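Local coordinates for hypothetical protein TM1631 (PDB 1VPQ), which is of unknown function but belongs to the DUF72 family, whose fold is of the TIM-barrel type, a scaffold that in many other proteins carries an enzyme active site, at residues Met13-Thr18 / Gly49-Glu54; Thr197-Phe202 / Glu245-Phe250; Thr231-Val236 / Leu263-Met268. All blocks are in the same frame, centred on the assembly; numbering follows the deposited sequence.

Contact 1 (Met13-Thr18 / Gly49-Glu54)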
loop_
_atom_site.group_PDB
_atom_site.type_symbol
_atom_site.label_atom_id
_atom_site.label_comp_id
_atom_site.label_asym_id
_atom_site.label_seq_id
_atom_site.Cartn_x
_atom_site.Cartn_y
_atom_site.Cartn_z
ATOM N N MET A 13 -17.351 0.516 3.744
ATOM C CA MET A 13 -16.442 -0.463 4.319
ATOM C C MET A 13 -15.029 0.105 4.501
ATOM O O MET A 13 -14.555 0.869 3.669
ATOM C CB MET A 13 -16.388 -1.672 3.381
ATOM C CG MET A 13 -15.694 -2.909 3.930
ATOM S SD MET A 13 -16.683 -3.944 5.020
ATOM C CE MET A 13 -18.239 -4.054 4.109
ATOM N N VAL A 14 -14.366 -0.265 5.594
ATOM C CA VAL A 14 -12.939 0.006 5.754
ATOM C C VAL A 14 -12.199 -1.326 5.865
ATOM O O VAL A 14 -12.554 -2.152 6.689
ATOM C CB VAL A 14 -12.653 0.869 6.993
ATOM C CG1 VAL A 14 -11.159 0.949 7.260
ATOM C CG2 VAL A 14 -13.235 2.261 6.821
ATOM N N TYR A 15 -11.187 -1.530 5.024
ATOM C CA TYR A 15 -10.342 -2.739 5.078
ATOM C C TYR A 15 -8.953 -2.422 5.614
ATOM O O TYR A 15 -8.163 -1.753 4.946
ATOM C CB TYR A 15 -10.159 -3.364 3.691
ATOM C CG TYR A 15 -11.423 -3.769 2.984
ATOM C CD1 TYR A 15 -12.202 -2.827 2.324
ATOM C CD2 TYR A 15 -11.824 -5.102 2.942
ATOM C CE1 TYR A 15 -13.362 -3.193 1.648
ATOM C CE2 TYR A 15 -12.982 -5.481 2.280
ATOM C CZ TYR A 15 -13.750 -4.524 1.629
ATOM O OH TYR A 15 -14.909 -4.898 0.963
ATOM N N VAL A 16 -8.648 -2.922 6.803
ATOM C CA VAL A 16 -7.293 -2.804 7.350
ATOM C C VAL A 16 -6.507 -4.119 7.186
ATOM O O VAL A 16 -7.035 -5.223 7.394
ATOM C CB VAL A 16 -7.281 -2.314 8.825
ATOM C CG1 VAL A 16 -8.089 -3.237 9.726
ATOM C CG2 VAL A 16 -5.834 -2.159 9.356
ATOM N N GLY A 17 -5.244 -3.972 6.795
ATOM C CA GLY A 17 -4.303 -5.075 6.724
ATOM C C GLY A 17 -2.876 -4.568 6.820
ATOM O O GLY A 17 -2.638 -3.447 7.272
ATOM N N THR A 18 -1.931 -5.407 6.402
ATOM C CA THR A 18 -0.507 -5.069 6.402
ATOM C C THR A 18 0.107 -5.174 5.002
ATOM O O THR A 18 -0.489 -5.735 4.082
ATOM C CB THR A 18 0.277 -6.011 7.318
ATOM O OG1 THR A 18 -0.046 -7.358 6.963
ATOM C CG2 THR A 18 -0.062 -5.758 8.797
ATOM N N GLY A 49 -7.589 -12.268 11.233
ATOM C CA GLY A 49 -8.875 -11.682 10.810
ATOM C C GLY A 49 -8.789 -10.542 9.811
ATOM O O GLY A 49 -9.776 -9.848 9.564
ATOM N N PHE A 50 -7.610 -10.349 9.229
ATOM C CA PHE A 50 -7.423 -9.353 8.178
ATOM C C PHE A 50 -8.069 -9.811 6.874
ATOM O O PHE A 50 -7.831 -10.934 6.427
ATOM C CB PHE A 50 -5.936 -9.106 7.938
ATOM C CG PHE A 50 -5.218 -8.534 9.119
ATOM C CD1 PHE A 50 -5.640 -7.346 9.689
ATOM C CD2 PHE A 50 -4.097 -9.167 9.637
ATOM C CE1 PHE A 50 -4.982 -6.812 10.770
ATOM C CE2 PHE A 50 -3.430 -8.645 10.722
ATOM C CZ PHE A 50 -3.870 -7.464 11.293
ATOM N N ARG A 51 -8.859 -8.929 6.260
ATOM C CA ARG A 51 -9.603 -9.239 5.036
ATOM C C ARG A 51 -8.914 -8.701 3.773
ATOM O O ARG A 51 -9.461 -8.768 2.681
ATOM C CB ARG A 51 -11.006 -8.646 5.143
ATOM C CG ARG A 51 -11.815 -9.178 6.335
ATOM C CD ARG A 51 -12.837 -10.214 5.904
ATOM N NE ARG A 51 -13.773 -9.643 4.933
ATOM C CZ ARG A 51 -14.791 -8.839 5.230
ATOM N NH1 ARG A 51 -15.047 -8.488 6.494
ATOM N NH2 ARG A 51 -15.563 -8.385 4.246
ATOM N N ILE A 52 -7.708 -8.166 3.935
ATOM C CA ILE A 52 -6.975 -7.564 2.828
ATOM C C ILE A 52 -5.479 -7.575 3.136
ATOM O O ILE A 52 -5.075 -7.569 4.304
ATOM C CB ILE A 52 -7.484 -6.111 2.524
ATOM C CG1 ILE A 52 -7.091 -5.678 1.110
ATOM C CG2 ILE A 52 -6.969 -5.102 3.560
ATOM C CD1 ILE A 52 -7.766 -4.392 0.637
ATOM N N VAL A 53 -4.670 -7.612 2.083
ATOM C CA VAL A 53 -3.227 -7.485 2.217
ATOM C C VAL A 53 -2.707 -6.772 0.975
ATOM O O VAL A 53 -3.267 -6.919 -0.105
ATOM C CB VAL A 53 -2.528 -8.866 2.427
ATOM C CG1 VAL A 53 -2.675 -9.769 1.205
ATOM C CG2 VAL A 53 -1.059 -8.696 2.791
ATOM N N GLU A 54 -1.660 -5.975 1.153
ATOM C CA GLU A 54 -1.008 -5.258 0.065
ATOM C C GLU A 54 0.263 -6.006 -0.332
ATOM O O GLU A 54 1.113 -6.267 0.511
ATOM C CB GLU A 54 -0.666 -3.852 0.535
ATOM C CG GLU A 54 0.014 -2.968 -0.487
ATOM C CD GLU A 54 0.528 -1.695 0.141
ATOM O OE1 GLU A 54 1.639 -1.744 0.707
ATOM O OE2 GLU A 54 -0.182 -0.662 0.072
HETATM O O HOH W 1 -9.788 -6.347 7.309
#
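Two groups meet Ile52 O: the hydroxyl of Tyr44, which also bonds Thr18 N, in a hydrogen bond and, more weakly, the CA-H of Gly17, with 3.6 Å from Gly17 CA to Ile52 O. Gly17 has no side chain; a CB there would run into the oxygen. Strands 13-18 and 52-54 diverge by 48°, and one direct backbone bond joins them, Glu54 N to Thr18 O at 3.2 Å, nearly straight at 177°. Nearer the start of strand 13-18, where the backbones have diverged, a water bridges them, giving a hydrogen bond to Val16 O (3.0 Å) and taking one from Arg51 N. Ile52 holds CG1 anti to its backbone N (chi1 -160°), and this turns CG2 onto Tyr15 CB, 3.6 Å away, and toward Val16 C. Phe50 CD1 reaches Val16 O obliquely at 3.4 Å, while Arg51 CB lies at the edge of the Tyr15 ring. Val53 CG2 stands 3.3 Å from the same Thr18 O. The two strands are the first and second of the parallel sheet, so this is where the barrel closes. Glu54 OE1 makes a salt bridge to Arg203 and a hydrogen bond to Ser19, and OE2 bonds Tyr201, with a sulfate, probably from the crystallisation liquor, about 5 Å from its side chain; polar groups gathered at the C-terminal strand ends, where TIM barrels usually bind ligands, are consistent with a pocket.

Contact 2 (Thr197-Phe202 / Glu245-Phe250)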
loop_
_atom_site.group_PDB
_atom_site.type_symbol
_atom_site.label_atom_id
_atom_site.label_comp_id
_atom_site.label_asym_id
_atom_site.label_seq_id
_atom_site.Cartn_x
_atom_site.Cartn_y
_atom_site.Cartn_z
ATOM N N THR A 197 -10.887 10.757 -5.272
ATOM C CA THR A 197 -11.734 9.794 -5.972
ATOM C C THR A 197 -12.860 9.356 -5.035
ATOM O O THR A 197 -13.173 10.059 -4.078
ATOM C CB THR A 197 -10.915 8.560 -6.433
ATOM O OG1 THR A 197 -10.341 7.909 -5.296
ATOM C CG2 THR A 197 -9.806 8.965 -7.384
ATOM N N ASP A 198 -13.472 8.212 -5.333
ATOM C CA ASP A 198 -14.481 7.597 -4.469
ATOM C C ASP A 198 -13.906 6.388 -3.730
ATOM O O ASP A 198 -14.644 5.473 -3.345
ATOM C CB ASP A 198 -15.734 7.216 -5.276
ATOM C CG ASP A 198 -15.442 6.264 -6.439
ATOM O OD1 ASP A 198 -14.262 6.062 -6.788
ATOM O OD2 ASP A 198 -16.406 5.728 -7.017
ATOM N N TYR A 199 -12.585 6.403 -3.542
ATOM C CA TYR A 199 -11.885 5.485 -2.652
ATOM C C TYR A 199 -10.804 6.236 -1.879
ATOM O O TYR A 199 -10.210 7.189 -2.391
ATOM C CB TYR A 199 -11.261 4.329 -3.443
ATOM C CG TYR A 199 -12.308 3.447 -4.069
ATOM C CD1 TYR A 199 -12.917 2.441 -3.333
ATOM C CD2 TYR A 199 -12.721 3.644 -5.386
ATOM C CE1 TYR A 199 -13.904 1.636 -3.897
ATOM C CE2 TYR A 199 -13.710 2.844 -5.962
ATOM C CZ TYR A 199 -14.296 1.841 -5.208
ATOM O OH TYR A 199 -15.275 1.037 -5.756
ATOM N N ALA A 200 -10.583 5.821 -0.635
ATOM C CA ALA A 200 -9.436 6.287 0.158
ATOM C C ALA A 200 -8.445 5.149 0.328
ATOM O O ALA A 200 -8.825 3.980 0.359
ATOM C CB ALA A 200 -9.877 6.797 1.512
ATOM N N TYR A 201 -7.173 5.516 0.440
ATOM C CA TYR A 201 -6.084 4.571 0.586
ATOM C C TYR A 201 -5.085 5.162 1.577
ATOM O O TYR A 201 -4.548 6.235 1.328
ATOM C CB TYR A 201 -5.427 4.340 -0.775
ATOM C CG TYR A 201 -4.594 3.066 -0.907
ATOM C CD1 TYR A 201 -3.432 2.873 -0.162
ATOM C CD2 TYR A 201 -4.961 2.074 -1.806
ATOM C CE1 TYR A 201 -2.666 1.714 -0.312
ATOM C CE2 TYR A 201 -4.211 0.926 -1.962
ATOM C CZ TYR A 201 -3.060 0.747 -1.220
ATOM O OH TYR A 201 -2.321 -0.411 -1.381
ATOM N N PHE A 202 -4.844 4.476 2.693
ATOM C CA PHE A 202 -3.887 4.953 3.699
ATOM C C PHE A 202 -2.705 4.026 3.780
ATOM O O PHE A 202 -2.882 2.812 3.783
ATOM C CB PHE A 202 -4.518 5.010 5.088
ATOM C CG PHE A 202 -5.633 5.986 5.200
ATOM C CD1 PHE A 202 -6.877 5.703 4.643
ATOM C CD2 PHE A 202 -5.452 7.187 5.867
ATOM C CE1 PHE A 202 -7.927 6.612 4.744
ATOM C CE2 PHE A 202 -6.494 8.098 5.972
ATOM C CZ PHE A 202 -7.737 7.807 5.408
ATOM N N GLU A 245 -15.199 2.692 -0.445
ATOM C CA GLU A 245 -14.354 1.843 0.406
ATOM C C GLU A 245 -13.035 2.530 0.738
ATOM O O GLU A 245 -12.570 3.393 -0.008
ATOM C CB GLU A 245 -14.055 0.506 -0.273
ATOM C CG GLU A 245 -15.241 -0.443 -0.360
ATOM C CD GLU A 245 -15.047 -1.560 -1.366
ATOM O OE1 GLU A 245 -13.894 -1.870 -1.726
ATOM O OE2 GLU A 245 -16.069 -2.129 -1.808
ATOM N N THR A 246 -12.440 2.130 1.860
ATOM C CA THR A 246 -11.163 2.671 2.329
ATOM C C THR A 246 -10.226 1.508 2.612
ATOM O O THR A 246 -10.632 0.526 3.235
ATOM C CB THR A 246 -11.339 3.507 3.625
ATOM O OG1 THR A 246 -12.064 4.708 3.338
ATOM C CG2 THR A 246 -9.996 3.885 4.235
ATOM N N TYR A 247 -8.981 1.626 2.157
ATOM C CA TYR A 247 -7.972 0.583 2.343
ATOM C C TYR A 247 -6.833 1.134 3.173
ATOM O O TYR A 247 -6.206 2.120 2.801
ATOM C CB TYR A 247 -7.455 0.070 0.993
ATOM C CG TYR A 247 -8.570 -0.152 0.010
ATOM C CD1 TYR A 247 -9.523 -1.144 0.223
ATOM C CD2 TYR A 247 -8.699 0.651 -1.118
ATOM C CE1 TYR A 247 -10.570 -1.331 -0.664
ATOM C CE2 TYR A 247 -9.737 0.468 -2.008
ATOM C CZ TYR A 247 -10.672 -0.522 -1.780
ATOM O OH TYR A 247 -11.716 -0.699 -2.677
ATOM N N VAL A 248 -6.562 0.484 4.294
ATOM C CA VAL A 248 -5.590 0.977 5.256
ATOM C C VAL A 248 -4.535 -0.100 5.458
ATOM O O VAL A 248 -4.853 -1.220 5.850
ATOM C CB VAL A 248 -6.269 1.309 6.604
ATOM C CG1 VAL A 248 -5.278 1.928 7.573
ATOM C CG2 VAL A 248 -7.483 2.240 6.400
ATOM N N PHE A 249 -3.283 0.227 5.175
ATOM C CA PHE A 249 -2.191 -0.743 5.335
ATOM C C PHE A 249 -1.097 -0.186 6.222
ATOM O O PHE A 249 -0.769 0.997 6.121
ATOM C CB PHE A 249 -1.608 -1.133 3.973
ATOM C CG PHE A 249 -2.615 -1.748 3.044
ATOM C CD1 PHE A 249 -2.890 -3.109 3.098
ATOM C CD2 PHE A 249 -3.308 -0.964 2.131
ATOM C CE1 PHE A 249 -3.833 -3.677 2.255
ATOM C CE2 PHE A 249 -4.258 -1.533 1.281
ATOM C CZ PHE A 249 -4.512 -2.894 1.350
ATOM N N PHE A 250 -0.544 -1.053 7.079
ATOM C CA PHE A 250 0.590 -0.732 7.960
ATOM C C PHE A 250 1.857 -1.355 7.417
ATOM O O PHE A 250 1.897 -2.552 7.134
ATOM C CB PHE A 250 0.367 -1.265 9.378
ATOM C CG PHE A 250 -0.524 -0.408 10.215
ATOM C CD1 PHE A 250 -1.900 -0.453 10.048
ATOM C CD2 PHE A 250 0.009 0.443 11.166
ATOM C CE1 PHE A 250 -2.734 0.332 10.817
ATOM C CE2 PHE A 250 -0.817 1.233 11.940
ATOM C CZ PHE A 250 -2.200 1.173 11.761
#
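Ala200 and Phe202 each offer both backbone N and O to strand 245-250, and all four atoms are satisfied there. Ala200 N gives to Glu245 O at 3.2 Å, and Ala200 O accepts from Tyr247 N at 3.0 Å. Phe202 N reaches Tyr247 O at 2.7 Å, the shortest of the four; Phe202 O takes Phe249 N at 3.0 Å. Tyr201 CA adds a CA-H...O contact to Tyr247 O, 3.3 Å away. The intervening residues turn their polar atoms to the flanking strands: the backbone of Tyr201 bonds Val179, and that of Thr246 bonds Met13 and Tyr15. This in-register parallel ladder, the two short segments running within 7° of each other, is part of the wall of a (beta/alpha)8 barrel; Tyr199, Tyr201, Glu245 and Tyr247 face its interior, where Met122 touches all three tyrosines. Within that face Tyr247 OH donates to Glu245 OE1 at 2.6 Å, on the anti side and out of the carboxylate plane, and Lys121 makes a salt bridge to the same oxygen. Tyr199 CE1 comes obliquely to that hydroxyl. Tyr201 extends CG anti to N (chi1 -160°), which carries its ring across to Phe249, with Tyr201 CZ 3.6 Å from Phe249 CE2. The same torsion brings its OH to Glu54 OE2 and Thr82 OG1. A phenylalanine in place of Tyr201 would probably leave the Glu54 carboxylate and the Thr82 hydroxyl without this partner. On the outward face, Phe202 presents a ring edge to Thr246, with Phe202 CE1 3.5 Å from Thr246 CG2, and sets CD1 against Val248 CG2, while Val236 and Leu239 of helix 226-240 pack on it.

Contact 3 (Thr231-Val236 / Leu263-Met268)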
loop_
_atom_site.group_PDB
_atom_site.type_symbol
_atom_site.label_atom_id
_atom_site.label_comp_id
_atom_site.label_asym_id
_atom_site.label_seq_id
_atom_site.Cartn_x
_atom_site.Cartn_y
_atom_site.Cartn_z
ATOM N N THR A 231 -5.611 9.120 16.692
ATOM C CA THR A 231 -5.653 10.325 15.857
ATOM C C THR A 231 -5.757 9.956 14.378
ATOM O O THR A 231 -6.505 10.584 13.629
ATOM C CB THR A 231 -4.421 11.258 16.081
ATOM O OG1 THR A 231 -3.205 10.567 15.773
ATOM C CG2 THR A 231 -4.359 11.754 17.511
ATOM N N LEU A 232 -5.016 8.929 13.963
ATOM C CA LEU A 232 -5.110 8.416 12.587
ATOM C C LEU A 232 -6.481 7.807 12.333
ATOM O O LEU A 232 -7.062 8.001 11.263
ATOM C CB LEU A 232 -4.026 7.373 12.304
ATOM C CG LEU A 232 -2.572 7.861 12.365
ATOM C CD1 LEU A 232 -1.612 6.680 12.283
ATOM C CD2 LEU A 232 -2.270 8.865 11.273
ATOM N N PHE A 233 -6.986 7.080 13.329
ATOM C CA PHE A 233 -8.262 6.372 13.224
ATOM C C PHE A 233 -9.431 7.321 12.965
ATOM O O PHE A 233 -10.261 7.059 12.098
ATOM C CB PHE A 233 -8.519 5.546 14.494
ATOM C CG PHE A 233 -9.904 4.925 14.560
ATOM C CD1 PHE A 233 -10.195 3.765 13.862
ATOM C CD2 PHE A 233 -10.909 5.509 15.319
ATOM C CE1 PHE A 233 -11.459 3.206 13.924
ATOM C CE2 PHE A 233 -12.170 4.953 15.380
ATOM C CZ PHE A 233 -12.445 3.802 14.683
ATOM N N GLU A 234 -9.504 8.416 13.716
ATOM C CA GLU A 234 -10.618 9.358 13.568
ATOM C C GLU A 234 -10.659 9.976 12.160
ATOM O O GLU A 234 -11.736 10.225 11.618
ATOM C CB GLU A 234 -10.565 10.440 14.653
ATOM N N ASP A 235 -9.483 10.197 11.569
ATOM C CA ASP A 235 -9.382 10.663 10.186
ATOM C C ASP A 235 -9.859 9.606 9.194
ATOM O O ASP A 235 -10.611 9.921 8.274
ATOM C CB ASP A 235 -7.945 11.063 9.849
ATOM C CG ASP A 235 -7.523 12.374 10.497
ATOM O OD1 ASP A 235 -8.400 13.181 10.860
ATOM O OD2 ASP A 235 -6.303 12.604 10.633
ATOM N N VAL A 236 -9.424 8.358 9.384
ATOM C CA VAL A 236 -9.870 7.236 8.542
ATOM C C VAL A 236 -11.403 7.062 8.526
ATOM O O VAL A 236 -11.986 6.794 7.474
ATOM C CB VAL A 236 -9.193 5.896 8.954
ATOM C CG1 VAL A 236 -9.878 4.705 8.280
ATOM C CG2 VAL A 236 -7.716 5.911 8.600
ATOM N N LEU A 263 -3.687 -4.730 14.069
ATOM C CA LEU A 263 -4.630 -5.398 14.969
ATOM C C LEU A 263 -5.237 -4.440 15.999
ATOM O O LEU A 263 -6.408 -4.584 16.362
ATOM C CB LEU A 263 -3.952 -6.558 15.698
ATOM C CG LEU A 263 -3.587 -7.793 14.870
ATOM C CD1 LEU A 263 -2.656 -8.673 15.653
ATOM C CD2 LEU A 263 -4.828 -8.572 14.453
ATOM N N GLN A 264 -4.434 -3.490 16.481
ATOM C CA GLN A 264 -4.923 -2.453 17.393
ATOM C C GLN A 264 -5.918 -1.572 16.671
ATOM O O GLN A 264 -6.974 -1.247 17.196
ATOM C CB GLN A 264 -3.775 -1.588 17.903
ATOM C CG GLN A 264 -2.899 -2.245 18.930
ATOM C CD GLN A 264 -1.645 -1.440 19.198
ATOM O OE1 GLN A 264 -0.711 -1.440 18.406
ATOM N NE2 GLN A 264 -1.619 -0.755 20.321
ATOM N N PHE A 265 -5.559 -1.193 15.454
ATOM C CA PHE A 265 -6.411 -0.368 14.601
ATOM C C PHE A 265 -7.719 -1.079 14.248
ATOM O O PHE A 265 -8.793 -0.477 14.279
ATOM C CB PHE A 265 -5.647 -0.017 13.321
ATOM C CG PHE A 265 -6.232 1.128 12.560
ATOM C CD1 PHE A 265 -5.913 2.429 12.904
ATOM C CD2 PHE A 265 -7.080 0.905 11.499
ATOM C CE1 PHE A 265 -6.430 3.487 12.210
ATOM C CE2 PHE A 265 -7.611 1.954 10.800
ATOM C CZ PHE A 265 -7.287 3.255 11.157
ATOM N N LYS A 266 -7.608 -2.361 13.910
ATOM C CA LYS A 266 -8.764 -3.196 13.548
ATOM C C LYS A 266 -9.772 -3.291 14.696
ATOM O O LYS A 266 -10.989 -3.259 14.476
ATOM C CB LYS A 266 -8.276 -4.586 13.125
ATOM C CG LYS A 266 -9.342 -5.656 13.006
ATOM C CD LYS A 266 -8.765 -6.924 12.384
ATOM C CE LYS A 266 -9.344 -8.173 13.028
ATOM N NZ LYS A 266 -8.747 -8.436 14.372
ATOM N N LYS A 267 -9.244 -3.410 15.912
ATOM C CA LYS A 267 -10.030 -3.376 17.142
ATOM C C LYS A 267 -10.825 -2.073 17.268
ATOM O O LYS A 267 -11.996 -2.087 17.646
ATOM C CB LYS A 267 -9.096 -3.542 18.347
ATOM C CG LYS A 267 -9.779 -3.536 19.710
ATOM C CD LYS A 267 -9.891 -2.144 20.333
ATOM C CE LYS A 267 -10.487 -2.218 21.738
ATOM N NZ LYS A 267 -10.648 -0.888 22.371
ATOM N N MET A 268 -10.176 -0.951 16.968
ATOM C CA MET A 268 -10.832 0.354 17.028
ATOM C C MET A 268 -12.003 0.425 16.048
ATOM O O MET A 268 -13.073 0.938 16.379
ATOM C CB MET A 268 -9.833 1.471 16.742
ATOM C CG MET A 268 -8.767 1.622 17.800
ATOM S SD MET A 268 -7.584 2.928 17.413
ATOM C CE MET A 268 -6.417 2.693 18.761
#
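An apolar helix-to-helix contact, built on Phe233 and Phe265, joins helices 226-240 and 257-270 in the outer layer of the barrel. The axes of the short segments approach to 10.6 Å and cross at -50°; the nearest CA atoms, those of Phe233 and Phe265, are 7.1 Å apart, and the side chains of these residues, with Met268 and Val236, make the contact. The two rings form an edge-to-face (T-shaped) pair: the edge of Phe233 is directed at the face of Phe265, the planes stand at 75°, and the centroids lie 5.7 Å apart. Phe265 swings its CG anti to the backbone N (chi1 -163°), and its far end thereby reaches the other helix, where CE1 lies 3.7 Å from Phe233 CB. CZ of the same ring meets Val236 CG2 at 3.7 Å, the valine coming in at the ring edge. Met268 covers one face of Phe233: its CB is 3.8 Å from the ring centroid, a CH-pi contact, while SD sits obliquely at 4.8 Å from that centroid as a Met-aromatic contact. The Phe233 ring is thus gripped from two directions, with Met268 over a face and Phe265 at an edge. Toward the sheet, Val236 and Phe265 both touch Val248 of strand 245-250, and Val236 also touches Phe202. Neighbouring helices joined side by side over the parallel strands they flank are characteristic of the helical shell of a TIM barrel.

In the fold
From the N terminus, strand 13-18 runs first, and contact 1 closes the loop through helix 40-46 to strand 52-55, joining the two end strands of the sheet and so completing the barrel. Contacts 2 and 3 come later, in series with it. Contact 2 spans strand 199-204 to strand 245-250, with helix 226-240 between them as a beta-alpha-beta crossover. Contact 3 opens on that helix, inside the span of contact 2, and closes on helix 257-270 beyond it, so the two cross. Strand 245-250 pairs with both 13-18 and 199-204, linking contacts 1 and 2, while helix 257-270 covers Val16 and Phe50 of contact 1.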